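Local coordinates for uncharacterized protein MJ0327 (Methanocaldococcus jannaschii DSM 2661, PDB 2QTD), which is of unknown function but belongs to the dinitrogenase iron-molybdenum cofactor family and may therefore bind or handle a related metal cofactor, at residues I65-Y70 and K101-P105; D22-I28 and T39-N44. All coordinates share one frame; numbering follows the deposited sequence.

How the interactions relate
The two contacts follow one another along the chain, interaction 2 closing before interaction 1 opens. Their centres lie about 18 Å apart and their nearest atoms about 7 Å apart, without touching. Interaction 2 pairs the hairpin strands at one edge of the mixed sheet of this ribonuclease H-like fold; interaction 1 lies beside the opposite edge, strand 78-81, where the C-terminal tail meets helix 67-74. F20 and E21 connect them: the carboxylate of E21 bonds S66 and N69 while its backbone carbonyl accepts from N44, and F20 touches both I65 and F26. No metal or cofactor marks a site here; K24 of interaction 2 binds a tetraethylene glycol, probably from the crystallisation liquor.

Interaction 1 of 2, residues I65-Y70 and K101-P105; sequences ISEENY and KISNP
I65 and Y70 receive the C-terminal tail of the chain, laying residues 101-105 against the start of helix 67-74 beside edge strand 78-81 of the ribonuclease H-like fold. At I65 the CG2 methyl lies 4.0 Å from P105 CB, while the backbone takes part too: I65 O is only 3.1 Å from P105 CB, a tight fit. A water joins the same two residues, accepting from I65 N at 3.1 Å and standing 2.8 Å from P105 O in the terminal carboxylate. Branched and apolar, I65 suits a buried place that it shares with I79.

S66, next along, is the helix N-cap. Its small hydroxyl can turn back on the first turn, where S66 OG accepts from N69 N at 2.9 Å, in a bond of 166°; the side chain thus serves the helix while that of I65 serves the tail. E67 is exposed, and it is the aliphatic part of its chain that meets the tail, E67 CG resting 3.8 Å from P105 CG.

Y70 gives the first segment's largest share of the contact. With its ring swung opposite the backbone N (chi1 -171°), it reaches across to the tail, and P105 CD lies over one ring face. Alongside, I102 CG2 packs 3.7 Å from Y70 CE1. A tyrosine suits this place because it combines a flat apolar surface with a polar end: Y70 OH donates to I102 O at 2.8 Å, the carbonyl oxygen lying near the ring plane and the hydroxyl tilted 35° from the carbonyl plane.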
ATOM      1  N   ILE A  65       2.963  -7.297   7.463  1.00 24.62           N
ATOM      2  CA  ILE A  65       2.840  -8.108   6.232  1.00 23.43           C
ATOM      3  C   ILE A  65       3.436  -9.475   6.604  1.00 23.70           C
ATOM      4  O   ILE A  65       4.324  -9.553   7.462  1.00 22.53           O
ATOM      5  CB  ILE A  65       3.513  -7.442   4.994  1.00 25.18           C
ATOM      6  CG1 ILE A  65       3.214  -8.190   3.666  1.00 18.62           C
ATOM      7  CG2 ILE A  65       5.039  -7.199   5.233  1.00 21.12           C
ATOM      8  CD1 ILE A  65       3.564  -7.345   2.486  1.00 25.36           C
ATOM      9  N   SER A  66       2.905 -10.532   5.996  1.00 22.84           N
ATOM     10  CA  SER A  66       3.326 -11.904   6.284  1.00 23.61           C
ATOM     11  C   SER A  66       4.643 -12.182   5.572  1.00 24.28           C
ATOM     12  O   SER A  66       4.976 -11.551   4.565  1.00 21.40           O
ATOM     13  CB  SER A  66       2.258 -12.928   5.835  1.00 22.60           C
ATOM     14  OG  SER A  66       2.187 -13.040   4.428  1.00 22.66           O
ATOM     15  N   GLU A  67       5.372 -13.163   6.074  1.00 24.83           N
ATOM     16  CA  GLU A  67       6.594 -13.588   5.418  1.00 28.56           C
ATOM     17  C   GLU A  67       6.337 -14.004   3.975  1.00 27.47           C
ATOM     18  O   GLU A  67       7.081 -13.593   3.095  1.00 26.10           O
ATOM     19  CB  GLU A  67       7.262 -14.717   6.201  1.00 30.56           C
ATOM     20  CG  GLU A  67       7.828 -14.278   7.531  1.00 31.80           C
ATOM     21  CD  GLU A  67       8.402 -15.436   8.310  1.00 36.03           C
ATOM     22  OE1 GLU A  67       9.202 -16.208   7.734  1.00 52.01           O
ATOM     23  OE2 GLU A  67       8.049 -15.584   9.503  1.00 52.10           O
ATOM     24  N   GLU A  68       5.249 -14.747   3.740  1.00 27.52           N
ATOM     25  CA  GLU A  68       4.840 -15.160   2.381  1.00 29.64           C
ATOM     26  C   GLU A  68       4.537 -14.000   1.449  1.00 28.90           C
ATOM     27  O   GLU A  68       5.071 -13.950   0.332  1.00 30.89           O
ATOM     28  CB  GLU A  68       3.643 -16.131   2.414  1.00 31.31           C
ATOM     29  N   ASN A  69       3.721 -13.047   1.909  1.00 28.31           N
ATOM     30  CA  ASN A  69       3.410 -11.880   1.090  1.00 25.72           C
ATOM     31  C   ASN A  69       4.629 -10.987   0.901  1.00 24.61           C
ATOM     32  O   ASN A  69       4.853 -10.470  -0.179  1.00 26.08           O
ATOM     33  CB  ASN A  69       2.200 -11.094   1.640  1.00 27.57           C
ATOM     34  CG  ASN A  69       0.856 -11.784   1.333  1.00 31.31           C
ATOM     35  OD1 ASN A  69       0.673 -12.350   0.260  1.00 29.81           O
ATOM     36  ND2 ASN A  69      -0.073 -11.734   2.275  1.00 24.56           N
ATOM     37  N   TYR A  70       5.436 -10.824   1.939  1.00 25.20           N
ATOM     38  CA  TYR A  70       6.697 -10.107   1.789  1.00 24.86           C
ATOM     39  C   TYR A  70       7.597 -10.754   0.726  1.00 25.51           C
ATOM     40  O   TYR A  70       8.098 -10.060  -0.151  1.00 28.44           O
ATOM     41  CB  TYR A  70       7.458  -9.980   3.114  1.00 25.94           C
ATOM     42  CG  TYR A  70       8.646  -9.051   2.969  1.00 23.22           C
ATOM     43  CD1 TYR A  70       8.489  -7.669   3.033  1.00 21.33           C
ATOM     44  CD2 TYR A  70       9.932  -9.566   2.761  1.00 28.47           C
ATOM     45  CE1 TYR A  70       9.579  -6.819   2.887  1.00 23.19           C
ATOM     46  CE2 TYR A  70      11.028  -8.720   2.606  1.00 30.95           C
ATOM     47  CZ  TYR A  70      10.836  -7.349   2.666  1.00 23.00           C
ATOM     48  OH  TYR A  70      11.910  -6.517   2.531  1.00 29.19           O
ATOM     49  N   LYS A 101      11.290   1.756   4.771  1.00 18.39           N
ATOM     50  CA  LYS A 101      11.130   0.600   3.896  1.00 20.45           C
ATOM     51  C   LYS A 101      11.290  -0.662   4.734  1.00 20.46           C
ATOM     52  O   LYS A 101      12.269  -0.814   5.493  1.00 19.90           O
ATOM     53  CB  LYS A 101      12.173   0.696   2.753  1.00 22.04           C
ATOM     54  CG  LYS A 101      12.031  -0.316   1.626  1.00 33.10           C
ATOM     55  CD  LYS A 101      13.061  -0.026   0.516  1.00 33.60           C
ATOM     56  CE  LYS A 101      12.861  -0.951  -0.668  1.00 37.60           C
ATOM     57  NZ  LYS A 101      13.788  -0.572  -1.806  1.00 43.98           N
ATOM     58  N   ILE A 102      10.323  -1.565   4.628  1.00 21.49           N
ATOM     59  CA  ILE A 102      10.353  -2.800   5.398  1.00 23.68           C
ATOM     60  C   ILE A 102      11.426  -3.710   4.826  1.00 22.08           C
ATOM     61  O   ILE A 102      11.467  -3.956   3.634  1.00 22.77           O
ATOM     62  CB  ILE A 102       8.968  -3.479   5.416  1.00 21.41           C
ATOM     63  CG1 ILE A 102       7.941  -2.608   6.159  1.00 21.04           C
ATOM     64  CG2 ILE A 102       9.099  -4.930   6.037  1.00 23.18           C
ATOM     65  CD1 ILE A 102       6.460  -3.079   6.094  1.00 28.39           C
ATOM     66  N   SER A 103      12.347  -4.185   5.678  1.00 26.15           N
ATOM     67  CA  SER A 103      13.396  -5.146   5.266  1.00 23.91           C
ATOM     68  C   SER A 103      13.121  -6.600   5.700  1.00 23.27           C
ATOM     69  O   SER A 103      13.652  -7.530   5.089  1.00 24.19           O
ATOM     70  CB  SER A 103      14.750  -4.741   5.819  1.00 26.13           C
ATOM     71  OG  SER A 103      14.562  -4.349   7.134  1.00 30.08           O
ATOM     72  N   ASN A 104      12.385  -6.772   6.785  1.00 23.69           N
ATOM     73  CA  ASN A 104      11.931  -8.081   7.224  1.00 27.59           C
ATOM     74  C   ASN A 104      10.613  -7.825   7.874  1.00 29.13           C
ATOM     75  O   ASN A 104      10.476  -6.845   8.603  1.00 31.49           O
ATOM     76  CB  ASN A 104      12.856  -8.732   8.271  1.00 28.10           C
ATOM     77  CG  ASN A 104      14.170  -9.186   7.687  1.00 28.22           C
ATOM     78  OD1 ASN A 104      15.206  -8.568   7.917  1.00 30.06           O
ATOM     79  ND2 ASN A 104      14.124 -10.231   6.874  1.00 24.57           N
ATOM     80  N   PRO A 105       9.643  -8.716   7.655  1.00 32.80           N
ATOM     81  CA  PRO A 105       8.367  -8.511   8.302  1.00 34.39           C
ATOM     82  C   PRO A 105       8.416  -8.837   9.801  1.00 34.43           C
ATOM     83  O   PRO A 105       7.465  -8.515  10.510  1.00 35.99           O
ATOM     84  CB  PRO A 105       7.448  -9.462   7.539  1.00 33.67           C
ATOM     85  CG  PRO A 105       8.305 -10.513   7.037  1.00 36.74           C
ATOM     86  CD  PRO A 105       9.665  -9.951   6.846  1.00 35.53           C
ATOM     87  OXT PRO A 105       9.404  -9.369  10.345  1.00 29.62           O
TER
HETATM   88  O   HOH W   1       5.302  -7.192   9.418  1.00 34.95           O

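Interaction 2 of 2, residues D22-I28 and T39-N44; sequences DCKYFLI and TKVIFN
N44 and C23 meet at the open end of a beta hairpin, where strands 25-32 and 35-43 run antiparallel, their local axes 156° apart, at the edge of the mixed sheet. With CG opposite the backbone N (chi1 -174°), the N44 amide reaches across so that N44 ND2 donates to C23 O at 3.0 Å, that oxygen lying in the amide plane. Its second N-H goes to E21 O, and N44 OD1 accepts from K49 NZ, giving every polar atom of the amide a partner. N44 N also donates to K24 O, at 3.0 Å and from above the carbonyl plane. An alanine here would keep that backbone bond but would probably leave C23 O, E21 O and K49 NZ without their amide partner.

Farther along, F26 and I42 exchange both backbone bonds, F26 N to I42 O at 2.8 Å and I42 N to F26 O at 2.9 Å. Y25 with F43 and L27 with V41 are the non-hydrogen-bonded pairs; the backbones of Y25 and L27 bond M11 and I9 of strand 5-11 instead, and K24 and Y25 form a classic beta bulge against M11.

The two faces differ in burial. F26, I28, K40 and I42 point one way; the three apolar ones are buried, F26 and I42 against helix 46-54, and I28 CG1 lies 3.8 Å from I42 CD1, while exposed K40 sends its NZ to E55. On the other face, V41 CG1 sits 3.7 Å from Y25 CD2 and over one face of the F43 ring. The I28 and K40 pair is uneven: I28 N meets K40 O at 2.8 Å, nearly straight, whereas the return bond from K40 N to I28 O, at 3.0 Å, is weak.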
ATOM      1  N   ASP A  22      -5.138  -8.734   6.800  1.00 19.78           N
ATOM      2  CA  ASP A  22      -6.417  -8.594   7.482  1.00 24.03           C
ATOM      3  C   ASP A  22      -7.309  -7.469   6.941  1.00 22.62           C
ATOM      4  O   ASP A  22      -8.466  -7.341   7.366  1.00 22.78           O
ATOM      5  CB  ASP A  22      -6.190  -8.495   9.008  1.00 26.65           C
ATOM      6  CG  ASP A  22      -6.170  -7.066   9.563  1.00 31.57           C
ATOM      7  OD1 ASP A  22      -5.548  -6.175   9.012  1.00 24.95           O
ATOM      8  OD2 ASP A  22      -6.771  -6.842  10.633  1.00 41.42           O
ATOM      9  N   CYS A  23      -6.785  -6.671   6.009  1.00 20.33           N
ATOM     10  CA  CYS A  23      -7.528  -5.491   5.546  1.00 17.97           C
ATOM     11  C   CYS A  23      -8.873  -5.830   4.897  1.00 18.43           C
ATOM     12  O   CYS A  23      -9.115  -6.962   4.445  1.00 15.19           O
ATOM     13  CB  CYS A  23      -6.689  -4.605   4.640  1.00 18.49           C
ATOM     14  SG  CYS A  23      -6.241  -5.242   3.041  1.00 19.61           S
ATOM     15  N   LYS A  24      -9.772  -4.863   4.944  1.00 17.74           N
ATOM     16  CA  LYS A  24     -11.038  -4.977   4.184  1.00 18.60           C
ATOM     17  C   LYS A  24     -10.804  -4.798   2.705  1.00 19.52           C
ATOM     18  O   LYS A  24     -11.375  -5.521   1.871  1.00 19.28           O
ATOM     19  CB  LYS A  24     -12.082  -3.984   4.744  1.00 18.41           C
ATOM     20  CG  LYS A  24     -13.432  -3.951   4.007  1.00 18.46           C
ATOM     21  CD  LYS A  24     -14.195  -5.292   4.150  1.00 17.37           C
ATOM     22  CE  LYS A  24     -15.414  -5.414   3.196  1.00 15.87           C
ATOM     23  NZ  LYS A  24     -16.179  -6.667   3.491  1.00 16.76           N
ATOM     24  N   TYR A  25      -9.948  -3.830   2.352  1.00 18.60           N
ATOM     25  CA  TYR A  25      -9.669  -3.506   0.939  1.00 19.86           C
ATOM     26  C   TYR A  25      -8.304  -2.879   0.807  1.00 21.20           C
ATOM     27  O   TYR A  25      -7.743  -2.424   1.815  1.00 18.15           O
ATOM     28  CB  TYR A  25     -10.742  -2.591   0.312  1.00 20.01           C
ATOM     29  CG  TYR A  25     -10.766  -1.165   0.843  1.00 19.77           C
ATOM     30  CD1 TYR A  25     -11.406  -0.875   2.022  1.00 18.43           C
ATOM     31  CD2 TYR A  25     -10.192  -0.108   0.159  1.00 18.92           C
ATOM     32  CE1 TYR A  25     -11.451   0.443   2.532  1.00 20.37           C
ATOM     33  CE2 TYR A  25     -10.231   1.209   0.671  1.00 21.46           C
ATOM     34  CZ  TYR A  25     -10.863   1.467   1.842  1.00 23.11           C
ATOM     35  OH  TYR A  25     -10.936   2.737   2.375  1.00 23.75           O
ATOM     36  N   PHE A  26      -7.776  -2.908  -0.429  1.00 18.91           N
ATOM     37  CA  PHE A  26      -6.580  -2.206  -0.872  1.00 19.34           C
ATOM     38  C   PHE A  26      -7.047  -0.950  -1.572  1.00 18.80           C
ATOM     39  O   PHE A  26      -7.936  -0.993  -2.466  1.00 18.56           O
ATOM     40  CB  PHE A  26      -5.746  -3.046  -1.827  1.00 22.77           C
ATOM     41  CG  PHE A  26      -5.431  -4.405  -1.296  1.00 24.52           C
ATOM     42  CD1 PHE A  26      -4.486  -4.542  -0.288  1.00 24.75           C
ATOM     43  CD2 PHE A  26      -6.054  -5.520  -1.809  1.00 28.36           C
ATOM     44  CE1 PHE A  26      -4.192  -5.819   0.216  1.00 27.87           C
ATOM     45  CE2 PHE A  26      -5.755  -6.802  -1.320  1.00 33.16           C
ATOM     46  CZ  PHE A  26      -4.833  -6.936  -0.312  1.00 26.88           C
ATOM     47  N   LEU A  27      -6.569   0.188  -1.079  1.00 17.25           N
ATOM     48  CA  LEU A  27      -6.721   1.468  -1.759  1.00 17.67           C
ATOM     49  C   LEU A  27      -5.565   1.646  -2.759  1.00 21.26           C
ATOM     50  O   LEU A  27      -4.386   1.716  -2.358  1.00 19.57           O
ATOM     51  CB  LEU A  27      -6.791   2.606  -0.745  1.00 18.12           C
ATOM     52  CG  LEU A  27      -6.957   4.042  -1.315  1.00 19.88           C
ATOM     53  CD1 LEU A  27      -8.338   4.186  -1.972  1.00 22.07           C
ATOM     54  CD2 LEU A  27      -6.840   5.041  -0.201  1.00 21.53           C
ATOM     55  N   ILE A  28      -5.898   1.742  -4.059  1.00 19.32           N
ATOM     56  CA  ILE A  28      -4.901   1.945  -5.103  1.00 19.74           C
ATOM     57  C   ILE A  28      -4.885   3.445  -5.425  1.00 20.17           C
ATOM     58  O   ILE A  28      -5.877   4.007  -5.892  1.00 22.10           O
ATOM     59  CB  ILE A  28      -5.166   1.081  -6.354  1.00 19.45           C
ATOM     60  CG1 ILE A  28      -5.424  -0.393  -6.044  1.00 22.31           C
ATOM     61  CG2 ILE A  28      -4.049   1.217  -7.355  1.00 19.44           C
ATOM     62  CD1 ILE A  28      -4.378  -1.063  -5.189  1.00 19.29           C
ATOM     63  N   THR A  39      -8.047   7.260  -7.259  1.00 20.70           N
ATOM     64  CA  THR A  39      -8.171   6.227  -6.267  1.00 22.05           C
ATOM     65  C   THR A  39      -9.086   5.126  -6.770  1.00 19.29           C
ATOM     66  O   THR A  39      -9.958   5.338  -7.609  1.00 19.10           O
ATOM     67  CB  THR A  39      -8.702   6.751  -4.889  1.00 21.81           C
ATOM     68  OG1 THR A  39     -10.058   7.176  -5.018  1.00 26.29           O
ATOM     69  CG2 THR A  39      -7.763   7.928  -4.338  1.00 27.20           C
ATOM     70  N   LYS A  40      -8.892   3.935  -6.230  1.00 22.76           N
ATOM     71  CA  LYS A  40      -9.673   2.784  -6.571  1.00 22.77           C
ATOM     72  C   LYS A  40      -9.658   1.778  -5.375  1.00 19.27           C
ATOM     73  O   LYS A  40      -8.618   1.563  -4.732  1.00 18.88           O
ATOM     74  CB  LYS A  40      -9.100   2.140  -7.823  1.00 22.47           C
ATOM     75  CG  LYS A  40      -9.918   0.974  -8.324  1.00 29.23           C
ATOM     76  CD  LYS A  40      -9.580   0.584  -9.738  1.00 28.74           C
ATOM     77  CE  LYS A  40      -8.336  -0.245  -9.834  1.00 23.08           C
ATOM     78  NZ  LYS A  40      -8.218  -1.010 -11.126  1.00 21.90           N
ATOM     79  N   VAL A  41     -10.825   1.181  -5.107  1.00 18.87           N
ATOM     80  CA  VAL A  41     -10.966   0.131  -4.095  1.00 20.63           C
ATOM     81  C   VAL A  41     -10.886  -1.250  -4.718  1.00 19.93           C
ATOM     82  O   VAL A  41     -11.603  -1.545  -5.686  1.00 22.07           O
ATOM     83  CB  VAL A  41     -12.303   0.294  -3.426  1.00 20.05           C
ATOM     84  CG1 VAL A  41     -12.621  -0.877  -2.503  1.00 24.26           C
ATOM     85  CG2 VAL A  41     -12.322   1.648  -2.709  1.00 19.28           C
ATOM     86  N   ILE A  42     -10.018  -2.085  -4.166  1.00 20.37           N
ATOM     87  CA  ILE A  42      -9.966  -3.519  -4.505  1.00 21.64           C
ATOM     88  C   ILE A  42     -10.242  -4.294  -3.205  1.00 22.89           C
ATOM     89  O   ILE A  42      -9.437  -4.260  -2.275  1.00 20.55           O
ATOM     90  CB  ILE A  42      -8.622  -3.951  -5.152  1.00 21.58           C
ATOM     91  CG1 ILE A  42      -8.333  -3.237  -6.506  1.00 22.03           C
ATOM     92  CG2 ILE A  42      -8.612  -5.471  -5.348  1.00 23.39           C
ATOM     93  CD1 ILE A  42      -7.037  -3.664  -7.212  1.00 23.40           C
ATOM     94  N   PHE A  43     -11.371  -4.989  -3.134  1.00 22.56           N
ATOM     95  CA  PHE A  43     -11.669  -5.764  -1.905  1.00 22.31           C
ATOM     96  C   PHE A  43     -10.674  -6.892  -1.692  1.00 21.99           C
ATOM     97  O   PHE A  43     -10.183  -7.467  -2.648  1.00 24.80           O
ATOM     98  CB  PHE A  43     -13.129  -6.219  -1.884  1.00 23.52           C
ATOM     99  CG  PHE A  43     -14.084  -5.083  -1.659  1.00 17.87           C
ATOM    100  CD1 PHE A  43     -14.029  -4.349  -0.479  1.00 21.86           C
ATOM    101  CD2 PHE A  43     -14.983  -4.697  -2.654  1.00 23.95           C
ATOM    102  CE1 PHE A  43     -14.883  -3.292  -0.246  1.00 25.70           C
ATOM    103  CE2 PHE A  43     -15.855  -3.619  -2.457  1.00 24.53           C
ATOM    104  CZ  PHE A  43     -15.799  -2.899  -1.258  1.00 22.04           C
ATOM    105  N   ASN A  44     -10.295  -7.125  -0.440  1.00 19.92           N
ATOM    106  CA  ASN A  44      -9.343  -8.171  -0.077  1.00 19.06           C
ATOM    107  C   ASN A  44     -10.060  -9.530   0.032  1.00 19.49           C
ATOM    108  O   ASN A  44     -10.147 -10.126   1.112  1.00 21.26           O
ATOM    109  CB  ASN A  44      -8.676  -7.807   1.243  1.00 18.84           C
ATOM    110  CG  ASN A  44      -7.576  -8.764   1.630  1.00 21.81           C
ATOM    111  OD1 ASN A  44      -7.011  -9.490   0.774  1.00 22.77           O
ATOM    112  ND2 ASN A  44      -7.251  -8.767   2.910  1.00 19.91           N
TER